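Local structure of 3-methylornithine synthase (3T7V) at residues L223-V236 with I261-P275. The protein catalyses the radical-based isomerization of L-lysine to (3R)-3-methyl-D-ornithine in pyrrolysine biosynthesis, using a [4Fe-4S] cluster and S-adenosyl-L-methionine. Residues are numbered along the deposited sequence; the frame is centred on the assembly and turned at random.
Sequences LRGMSTNDPDMVRV and IISVLRLMFPKRLIP. With MD0 (5-amino-D-isoleucine), chain D.
Pro275 lies against Arg235 beside the active-site pocket: its CG is 3.2 Å from Arg235 CB and covers one guanidinium face near the rim. The Arg235 chain turns at chi3 (59°), and its end grips the carboxylate of bound 5-amino-D-isoleucine, the reaction product 3-methylornithine, through NH1 to OXT at 3.1 Å and NH2 to O, while NE pairs with Glu205. Met233, fully extended, lays its CE on the same proline. The backbones meet in a single bridge between Met233 and Leu273: Val234 N bonds to Leu273 O at 3.0 Å, and Leu273 N weakly to Asp232 O. CG1 of Val234 sits almost centrally over the Phe269 ring, a CH-pi contact 4.1 Å from the centroid; CG2 touches Phe269 CD1 and Ile274 CG1. CZ of the ring reaches Ser227 CB, and the backbone C of Met226 lies at the ring edge. Val236 points toward segment 261-275 and packs on Ile261, Ile262 and Leu265. Leu223 fits as a knob among Ile261, Val264, Leu265 and Met268, tightest at CD2 to Leu265 CD2, 3.4 Å. Arg272 forms salt bridges with two carboxylates, NH2 to Asp230 OD1 at 2.9 Å and NH1 to Asp232 OD1 at 3.3 Å, each carboxylate plane steeply turned to the guanidinium; Asp232 OD2 is held by Val204 N. Arg266 NH1 donates to Arg272 O at 2.8 Å and to Pro270 O, tying the turn from Phe269 to Arg272 to the helix. Helix 216-228, strand 233-238 and helix 258-268 are successive elements of the radical SAM TIM barrel, the strand bridged at Met233 to the chain entering strand 275-277, with Arg235 in the site that binds 3-methylornithine.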
ATOM      1  N   LEU A 223      10.331   9.992   4.928  1.00 14.62           N
ATOM      2  CA  LEU A 223      10.929   8.721   5.392  1.00 14.42           C
ATOM      3  C   LEU A 223      11.179   8.726   6.927  1.00 16.83           C
ATOM      4  O   LEU A 223      10.873   7.732   7.625  1.00 18.03           O
ATOM      5  CB  LEU A 223      12.279   8.426   4.677  1.00 16.41           C
ATOM      6  CG  LEU A 223      12.050   8.156   3.154  1.00 16.59           C
ATOM      7  CD1 LEU A 223      13.411   8.232   2.420  1.00 17.45           C
ATOM      8  CD2 LEU A 223      11.474   6.748   2.907  1.00 19.84           C
ATOM      9  N   ARG A 224      11.717   9.839   7.452  1.00 17.01           N
ATOM     10  CA  ARG A 224      11.968   9.929   8.860  1.00 18.01           C
ATOM     11  C   ARG A 224      10.618   9.958   9.609  1.00 18.83           C
ATOM     12  O   ARG A 224      10.488   9.349  10.681  1.00 21.47           O
ATOM     13  CB  ARG A 224      12.800  11.181   9.193  1.00 17.78           C
ATOM     14  CG  ARG A 224      14.210  11.143   8.632  1.00 22.28           C
ATOM     15  CD  ARG A 224      14.949  10.029   9.316  1.00 28.38           C
ATOM     16  NE  ARG A 224      16.359  10.116   8.896  1.00 26.75           N
ATOM     17  CZ  ARG A 224      17.175   9.062   8.876  1.00 27.62           C
ATOM     18  NH1 ARG A 224      16.731   7.880   9.258  1.00 29.69           N
ATOM     19  NH2 ARG A 224      18.432   9.202   8.443  1.00 28.68           N
ATOM     20  N   GLY A 225       9.585  10.621   9.055  1.00 17.25           N
ATOM     21  CA  GLY A 225       8.230  10.728   9.695  1.00 18.46           C
ATOM     22  C   GLY A 225       7.632   9.355   9.804  1.00 18.92           C
ATOM     23  O   GLY A 225       7.050   9.015  10.877  1.00 21.47           O
ATOM     24  N   MET A 226       7.764   8.577   8.750  1.00 17.15           N
ATOM     25  CA  MET A 226       7.229   7.160   8.760  1.00 16.85           C
ATOM     26  C   MET A 226       7.908   6.317   9.801  1.00 19.06           C
ATOM     27  O   MET A 226       7.228   5.481  10.387  1.00 26.15           O
ATOM     28  CB  MET A 226       7.308   6.391   7.372  1.00 20.36           C
ATOM     29  CG  MET A 226       6.222   6.805   6.383  1.00 24.82           C
ATOM     30  SD  MET A 226       5.872   5.554   5.067  1.00 25.00           S
ATOM     31  CE  MET A 226       7.576   5.743   4.691  1.00 28.43           C
ATOM     32  N   SER A 227       9.181   6.508  10.049  1.00 18.03           N
ATOM     33  CA  SER A 227       9.920   5.656  10.948  1.00 20.78           C
ATOM     34  C   SER A 227       9.535   5.953  12.395  1.00 23.65           C
ATOM     35  O   SER A 227       9.577   5.050  13.219  1.00 27.33           O
ATOM     36  CB  SER A 227      11.422   5.821  10.742  1.00 24.95           C
ATOM     37  OG  SER A 227      11.823   7.082  11.186  1.00 33.32           O
ATOM     38  N   THR A 228       9.163   7.196  12.727  1.00 22.95           N
ATOM     39  CA  THR A 228       8.915   7.603  14.098  1.00 29.45           C
ATOM     40  C   THR A 228       7.864   6.747  14.787  1.00 30.86           C
ATOM     41  O   THR A 228       8.038   6.414  15.939  1.00 40.91           O
ATOM     42  CB  THR A 228       8.413   9.020  14.104  1.00 36.01           C
ATOM     43  OG1 THR A 228       9.525   9.826  13.752  1.00 36.69           O
ATOM     44  CG2 THR A 228       7.922   9.394  15.503  1.00 41.34           C
ATOM     45  N   ASN A 229       6.841   6.328  14.046  1.00 30.98           N
ATOM     46  CA  ASN A 229       5.701   5.566  14.561  1.00 42.15           C
ATOM     47  C   ASN A 229       5.801   3.995  14.486  1.00 38.65           C
ATOM     48  O   ASN A 229       4.862   3.269  14.847  1.00 46.83           O
ATOM     49  CB  ASN A 229       4.456   6.087  13.830  1.00 48.76           C
ATOM     50  CG  ASN A 229       4.473   7.625  13.666  1.00 47.28           C
ATOM     51  OD1 ASN A 229       4.677   8.162  12.558  1.00 56.08           O
ATOM     52  ND2 ASN A 229       4.288   8.337  14.792  1.00 35.77           N
ATOM     53  N   ASP A 230       6.936   3.465  14.049  1.00 34.15           N
ATOM     54  CA  ASP A 230       7.168   2.004  14.067  1.00 34.64           C
ATOM     55  C   ASP A 230       6.095   1.195  13.278  1.00 28.09           C
ATOM     56  O   ASP A 230       5.428   0.279  13.784  1.00 30.27           O
ATOM     57  CB  ASP A 230       7.283   1.485  15.527  1.00 46.80           C
ATOM     58  CG  ASP A 230       7.961   0.135  15.628  1.00 57.18           C
ATOM     59  OD1 ASP A 230       8.876  -0.134  14.818  1.00 53.10           O
ATOM     60  OD2 ASP A 230       7.594  -0.655  16.546  1.00 78.06           O
ATOM     61  N   PRO A 231       5.866   1.563  12.031  1.00 18.47           N
ATOM     62  CA  PRO A 231       4.845   0.839  11.250  1.00 17.11           C
ATOM     63  C   PRO A 231       5.313  -0.575  10.918  1.00 15.99           C
ATOM     64  O   PRO A 231       6.504  -0.876  10.808  1.00 18.87           O
ATOM     65  CB  PRO A 231       4.734   1.672   9.985  1.00 19.52           C
ATOM     66  CG  PRO A 231       6.093   2.263   9.849  1.00 20.13           C
ATOM     67  CD  PRO A 231       6.573   2.557  11.235  1.00 20.55           C
ATOM     68  N   ASP A 232       4.339  -1.461  10.714  1.00 13.71           N
ATOM     69  CA  ASP A 232       4.603  -2.862  10.326  1.00 14.16           C
ATOM     70  C   ASP A 232       4.853  -3.059   8.834  1.00 14.87           C
ATOM     71  O   ASP A 232       5.525  -3.998   8.422  1.00 16.19           O
ATOM     72  CB  ASP A 232       3.443  -3.730  10.806  1.00 15.79           C
ATOM     73  CG  ASP A 232       3.222  -3.550  12.287  1.00 19.21           C
ATOM     74  OD1 ASP A 232       3.977  -4.212  13.029  1.00 25.18           O
ATOM     75  OD2 ASP A 232       2.410  -2.663  12.753  1.00 18.09           O
ATOM     76  N   MET A 233       4.350  -2.121   8.027  1.00 12.65           N
ATOM     77  CA  MET A 233       4.431  -2.152   6.584  1.00 11.87           C
ATOM     78  C   MET A 233       4.580  -0.695   6.161  1.00 12.31           C
ATOM     79  O   MET A 233       3.957   0.211   6.734  1.00 13.04           O
ATOM     80  CB  MET A 233       3.145  -2.785   5.983  1.00 13.88           C
ATOM     81  CG  MET A 233       3.187  -2.901   4.480  1.00 15.67           C
ATOM     82  SD  MET A 233       1.789  -3.932   3.997  1.00 22.29           S
ATOM     83  CE  MET A 233       1.959  -3.875   2.261  1.00 26.13           C
ATOM     84  N   VAL A 234       5.482  -0.492   5.192  1.00 13.26           N
ATOM     85  CA  VAL A 234       5.732   0.884   4.678  1.00 12.87           C
ATOM     86  C   VAL A 234       5.727   0.787   3.174  1.00 12.31           C
ATOM     87  O   VAL A 234       6.278  -0.149   2.559  1.00 15.11           O
ATOM     88  CB  VAL A 234       7.107   1.467   5.132  1.00 15.08           C
ATOM     89  CG1 VAL A 234       7.028   1.760   6.659  1.00 18.96           C
ATOM     90  CG2 VAL A 234       8.222   0.482   4.859  1.00 16.84           C
ATOM     91  N   ARG A 235       5.105   1.780   2.567  1.00 12.35           N
ATOM     92  CA  ARG A 235       5.026   1.803   1.104  1.00 12.87           C
ATOM     93  C   ARG A 235       5.342   3.134   0.489  1.00 13.50           C
ATOM     94  O   ARG A 235       5.246   4.205   1.135  1.00 13.58           O
ATOM     95  CB  ARG A 235       3.698   1.272   0.617  1.00 19.15           C
ATOM     96  CG  ARG A 235       2.625   2.217   0.658  1.00 18.98           C
ATOM     97  CD  ARG A 235       1.457   1.885  -0.340  1.00 18.15           C
ATOM     98  NE  ARG A 235       0.885   0.551  -0.051  1.00 16.20           N
ATOM     99  CZ  ARG A 235       0.189  -0.158  -0.934  1.00 17.55           C
ATOM    100  NH1 ARG A 235       0.001   0.315  -2.186  1.00 20.35           N
ATOM    101  NH2 ARG A 235      -0.262  -1.351  -0.587  1.00 18.28           N
ATOM    102  N   VAL A 236       5.682   3.056  -0.786  1.00 13.75           N
ATOM    103  CA  VAL A 236       5.732   4.272  -1.626  1.00 13.01           C
ATOM    104  C   VAL A 236       4.958   3.968  -2.897  1.00 13.75           C
ATOM    105  O   VAL A 236       5.065   2.854  -3.447  1.00 15.85           O
ATOM    106  CB  VAL A 236       7.196   4.723  -1.853  1.00 14.04           C
ATOM    107  CG1 VAL A 236       7.990   3.502  -2.373  1.00 16.68           C
ATOM    108  CG2 VAL A 236       7.236   5.874  -2.843  1.00 16.31           C
ATOM    109  N   ILE A 261      13.049   4.580  -4.006  1.00 15.33           N
ATOM    110  CA  ILE A 261      12.585   4.757  -2.655  1.00 14.72           C
ATOM    111  C   ILE A 261      12.248   3.417  -2.013  1.00 14.20           C
ATOM    112  O   ILE A 261      12.430   3.233  -0.825  1.00 15.98           O
ATOM    113  CB  ILE A 261      11.374   5.701  -2.600  1.00 13.60           C
ATOM    114  CG1 ILE A 261      11.863   7.138  -3.016  1.00 15.39           C
ATOM    115  CG2 ILE A 261      10.695   5.787  -1.209  1.00 16.91           C
ATOM    116  CD1 ILE A 261      10.689   8.000  -3.337  1.00 17.86           C
ATOM    117  N   ILE A 262      11.753   2.446  -2.811  1.00 14.32           N
ATOM    118  CA  ILE A 262      11.562   1.049  -2.276  1.00 14.10           C
ATOM    119  C   ILE A 262      12.875   0.500  -1.708  1.00 14.83           C
ATOM    120  O   ILE A 262      12.906  -0.078  -0.627  1.00 16.09           O
ATOM    121  CB  ILE A 262      10.949   0.101  -3.307  1.00 14.27           C
ATOM    122  CG1 ILE A 262       9.489   0.432  -3.535  1.00 15.74           C
ATOM    123  CG2 ILE A 262      11.121  -1.345  -2.854  1.00 15.98           C
ATOM    124  CD1 ILE A 262       8.919  -0.304  -4.731  1.00 17.59           C
ATOM    125  N   SER A 263      13.955   0.705  -2.507  1.00 14.49           N
ATOM    126  CA  SER A 263      15.249   0.192  -2.007  1.00 15.36           C
ATOM    127  C   SER A 263      15.677   0.921  -0.746  1.00 15.72           C
ATOM    128  O   SER A 263      16.141   0.293   0.190  1.00 17.52           O
ATOM    129  CB  SER A 263      16.322   0.361  -3.050  1.00 17.44           C
ATOM    130  OG  SER A 263      15.998  -0.369  -4.218  1.00 18.77           O
ATOM    131  N   VAL A 264      15.475   2.240  -0.690  1.00 15.50           N
ATOM    132  CA  VAL A 264      15.839   2.970   0.520  1.00 15.94           C
ATOM    133  C   VAL A 264      14.967   2.505   1.694  1.00 15.69           C
ATOM    134  O   VAL A 264      15.456   2.323   2.825  1.00 17.33           O
ATOM    135  CB  VAL A 264      15.666   4.497   0.265  1.00 18.12           C
ATOM    136  CG1 VAL A 264      15.792   5.237   1.575  1.00 21.48           C
ATOM    137  CG2 VAL A 264      16.796   4.952  -0.687  1.00 20.98           C
ATOM    138  N   LEU A 265      13.659   2.252   1.452  1.00 15.21           N
ATOM    139  CA  LEU A 265      12.805   1.748   2.550  1.00 15.12           C
ATOM    140  C   LEU A 265      13.309   0.406   3.047  1.00 14.11           C
ATOM    141  O   LEU A 265      13.203   0.108   4.242  1.00 16.87           O
ATOM    142  CB  LEU A 265      11.336   1.525   2.032  1.00 15.14           C
ATOM    143  CG  LEU A 265      10.567   2.874   1.924  1.00 14.98           C
ATOM    144  CD1 LEU A 265       9.211   2.595   1.190  1.00 17.11           C
ATOM    145  CD2 LEU A 265      10.294   3.526   3.257  1.00 15.54           C
ATOM    146  N   ARG A 266      13.746  -0.435   2.116  1.00 14.85           N
ATOM    147  CA  ARG A 266      14.263  -1.771   2.568  1.00 15.26           C
ATOM    148  C   ARG A 266      15.530  -1.601   3.415  1.00 16.63           C
ATOM    149  O   ARG A 266      15.735  -2.366   4.388  1.00 18.95           O
ATOM    150  CB  ARG A 266      14.531  -2.655   1.373  1.00 15.59           C
ATOM    151  CG  ARG A 266      15.167  -4.031   1.659  1.00 16.50           C
ATOM    152  CD  ARG A 266      14.353  -4.827   2.671  1.00 15.76           C
ATOM    153  NE  ARG A 266      13.083  -5.232   2.085  1.00 15.22           N
ATOM    154  CZ  ARG A 266      12.018  -5.615   2.800  1.00 16.43           C
ATOM    155  NH1 ARG A 266      12.030  -5.657   4.110  1.00 17.60           N
ATOM    156  NH2 ARG A 266      10.860  -5.856   2.166  1.00 16.88           N
ATOM    157  N   LEU A 267      16.311  -0.585   3.064  1.00 16.71           N
ATOM    158  CA  LEU A 267      17.545  -0.416   3.808  1.00 17.87           C
ATOM    159  C   LEU A 267      17.262   0.236   5.170  1.00 19.99           C
ATOM    160  O   LEU A 267      18.037   0.099   6.085  1.00 24.90           O
ATOM    161  CB  LEU A 267      18.550   0.404   2.966  1.00 19.94           C
ATOM    162  CG  LEU A 267      19.027  -0.283   1.661  1.00 20.23           C
ATOM    163  CD1 LEU A 267      19.922   0.624   0.807  1.00 28.18           C
ATOM    164  CD2 LEU A 267      19.798  -1.544   1.978  1.00 22.58           C
ATOM    165  N   MET A 268      16.201   1.043   5.270  1.00 19.30           N
ATOM    166  CA  MET A 268      15.760   1.679   6.504  1.00 19.40           C
ATOM    167  C   MET A 268      14.900   0.790   7.413  1.00 19.22           C
ATOM    168  O   MET A 268      14.926   0.970   8.624  1.00 24.25           O
ATOM    169  CB  MET A 268      14.911   2.941   6.228  1.00 22.06           C
ATOM    170  CG  MET A 268      15.749   4.055   5.635  1.00 25.49           C
ATOM    171  SD  MET A 268      14.631   5.510   5.456  1.00 26.31           S
ATOM    172  CE  MET A 268      14.221   5.916   7.198  1.00 29.09           C
ATOM    173  N   PHE A 269      14.047  -0.068   6.825  1.00 19.49           N
ATOM    174  CA  PHE A 269      13.148  -0.925   7.541  1.00 17.76           C
ATOM    175  C   PHE A 269      13.387  -2.376   7.098  1.00 18.13           C
ATOM    176  O   PHE A 269      12.550  -3.032   6.420  1.00 17.98           O
ATOM    177  CB  PHE A 269      11.696  -0.558   7.149  1.00 18.49           C
ATOM    178  CG  PHE A 269      11.326   0.862   7.453  1.00 19.71           C
ATOM    179  CD1 PHE A 269      11.418   1.877   6.522  1.00 17.04           C
ATOM    180  CD2 PHE A 269      10.735   1.169   8.725  1.00 22.78           C
ATOM    181  CE1 PHE A 269      11.066   3.227   6.834  1.00 19.93           C
ATOM    182  CE2 PHE A 269      10.389   2.490   9.023  1.00 25.18           C
ATOM    183  CZ  PHE A 269      10.540   3.523   8.088  1.00 21.44           C
ATOM    184  N   PRO A 270      14.545  -2.934   7.398  1.00 18.36           N
ATOM    185  CA  PRO A 270      14.990  -4.151   6.787  1.00 18.32           C
ATOM    186  C   PRO A 270      14.050  -5.355   7.058  1.00 17.93           C
ATOM    187  O   PRO A 270      13.946  -6.240   6.204  1.00 20.36           O
ATOM    188  CB  PRO A 270      16.403  -4.377   7.350  1.00 22.27           C
ATOM    189  CG  PRO A 270      16.432  -3.482   8.539  1.00 24.83           C
ATOM    190  CD  PRO A 270      15.585  -2.305   8.227  1.00 19.60           C
ATOM    191  N   LYS A 271      13.375  -5.341   8.209  1.00 18.31           N
ATOM    192  CA  LYS A 271      12.568  -6.499   8.625  1.00 20.76           C
ATOM    193  C   LYS A 271      11.099  -6.316   8.290  1.00 20.08           C
ATOM    194  O   LYS A 271      10.283  -7.168   8.715  1.00 23.63           O
ATOM    195  CB  LYS A 271      12.706  -6.680  10.135  1.00 22.79           C
ATOM    196  CG  LYS A 271      14.142  -7.076  10.527  1.00 26.44           C
ATOM    197  CD  LYS A 271      14.340  -7.163  12.061  1.00 31.98           C
ATOM    198  CE  LYS A 271      15.796  -7.382  12.450  1.00 37.97           C
ATOM    199  NZ  LYS A 271      15.936  -7.819  13.874  1.00 58.06           N
ATOM    200  N   ARG A 272      10.734  -5.197   7.615  1.00 18.29           N
ATOM    201  CA  ARG A 272       9.274  -4.870   7.499  1.00 17.12           C
ATOM    202  C   ARG A 272       8.721  -5.325   6.146  1.00 16.22           C
ATOM    203  O   ARG A 272       9.427  -5.756   5.254  1.00 16.77           O
ATOM    204  CB  ARG A 272       9.050  -3.368   7.749  1.00 18.71           C
ATOM    205  CG  ARG A 272       9.593  -2.938   9.152  1.00 21.80           C
ATOM    206  CD  ARG A 272       8.802  -3.649  10.239  1.00 28.70           C
ATOM    207  NE  ARG A 272       9.046  -3.120  11.559  1.00 40.33           N
ATOM    208  CZ  ARG A 272       8.313  -3.412  12.632  1.00 47.39           C
ATOM    209  NH1 ARG A 272       7.287  -4.242  12.542  1.00 44.83           N
ATOM    210  NH2 ARG A 272       8.619  -2.864  13.797  1.00 57.56           N
ATOM    211  N   LEU A 273       7.398  -5.293   6.013  1.00 16.87           N
ATOM    212  CA  LEU A 273       6.736  -5.533   4.767  1.00 14.97           C
ATOM    213  C   LEU A 273       6.805  -4.299   3.899  1.00 13.54           C
ATOM    214  O   LEU A 273       6.586  -3.176   4.417  1.00 14.53           O
ATOM    215  CB  LEU A 273       5.252  -5.858   5.037  1.00 16.69           C
ATOM    216  CG  LEU A 273       5.054  -7.180   5.808  1.00 18.92           C
ATOM    217  CD1 LEU A 273       3.577  -7.285   6.186  1.00 21.96           C
ATOM    218  CD2 LEU A 273       5.475  -8.321   4.964  1.00 28.13           C
ATOM    219  N   ILE A 274       7.107  -4.455   2.609  1.00 13.32           N
ATOM    220  CA  ILE A 274       7.147  -3.337   1.654  1.00 13.03           C
ATOM    221  C   ILE A 274       6.509  -3.834   0.398  1.00 13.77           C
ATOM    222  O   ILE A 274       6.981  -4.851  -0.177  1.00 15.30           O
ATOM    223  CB  ILE A 274       8.592  -2.892   1.319  1.00 14.77           C
ATOM    224  CG1 ILE A 274       9.304  -2.549   2.622  1.00 16.41           C
ATOM    225  CG2 ILE A 274       8.590  -1.751   0.285  1.00 17.16           C
ATOM    226  CD1 ILE A 274      10.815  -2.148   2.471  1.00 17.99           C
ATOM    227  N   PRO A 275       5.420  -3.201  -0.075  1.00 13.01           N
ATOM    228  CA  PRO A 275       4.643  -3.712  -1.209  1.00 14.65           C
ATOM    229  C   PRO A 275       5.192  -3.446  -2.541  1.00 15.43           C
ATOM    230  O   PRO A 275       5.809  -2.341  -2.795  1.00 17.58           O
ATOM    231  CB  PRO A 275       3.278  -3.064  -1.025  1.00 15.67           C
ATOM    232  CG  PRO A 275       3.489  -1.841  -0.287  1.00 18.48           C
ATOM    233  CD  PRO A 275       4.730  -2.080   0.586  1.00 14.51           C
TER
HETATM  234  C   MD0 D 993      -2.608  -1.121  -3.641  1.00 18.66           C
HETATM  235  N   MD0 D 993      -4.491  -0.527  -5.054  1.00 18.47           N
HETATM  236  O   MD0 D 993      -2.169  -1.916  -2.786  1.00 18.89           O
HETATM  237  CA  MD0 D 993      -4.076  -0.843  -3.691  1.00 15.61           C
HETATM  238  CB  MD0 D 993      -4.441   0.332  -2.734  1.00 15.20           C
HETATM  239  CD  MD0 D 993      -4.916   0.675  -0.214  1.00 16.16           C
HETATM  240  NE  MD0 D 993      -4.623   0.136   1.107  1.00 17.91           N
HETATM  241  CG  MD0 D 993      -4.169  -0.132  -1.273  1.00 15.00           C
HETATM  242  CG2 MD0 D 993      -3.667   1.645  -3.017  1.00 17.28           C
HETATM  243  OXT MD0 D 993      -1.885  -0.543  -4.462  1.00 20.00           O
HETATM  244  O   HOH W   1       6.347  -6.185  10.034  1.00 27.38           O
HETATM  245  O   HOH W   2       6.135   0.395  -1.920  1.00 20.11           O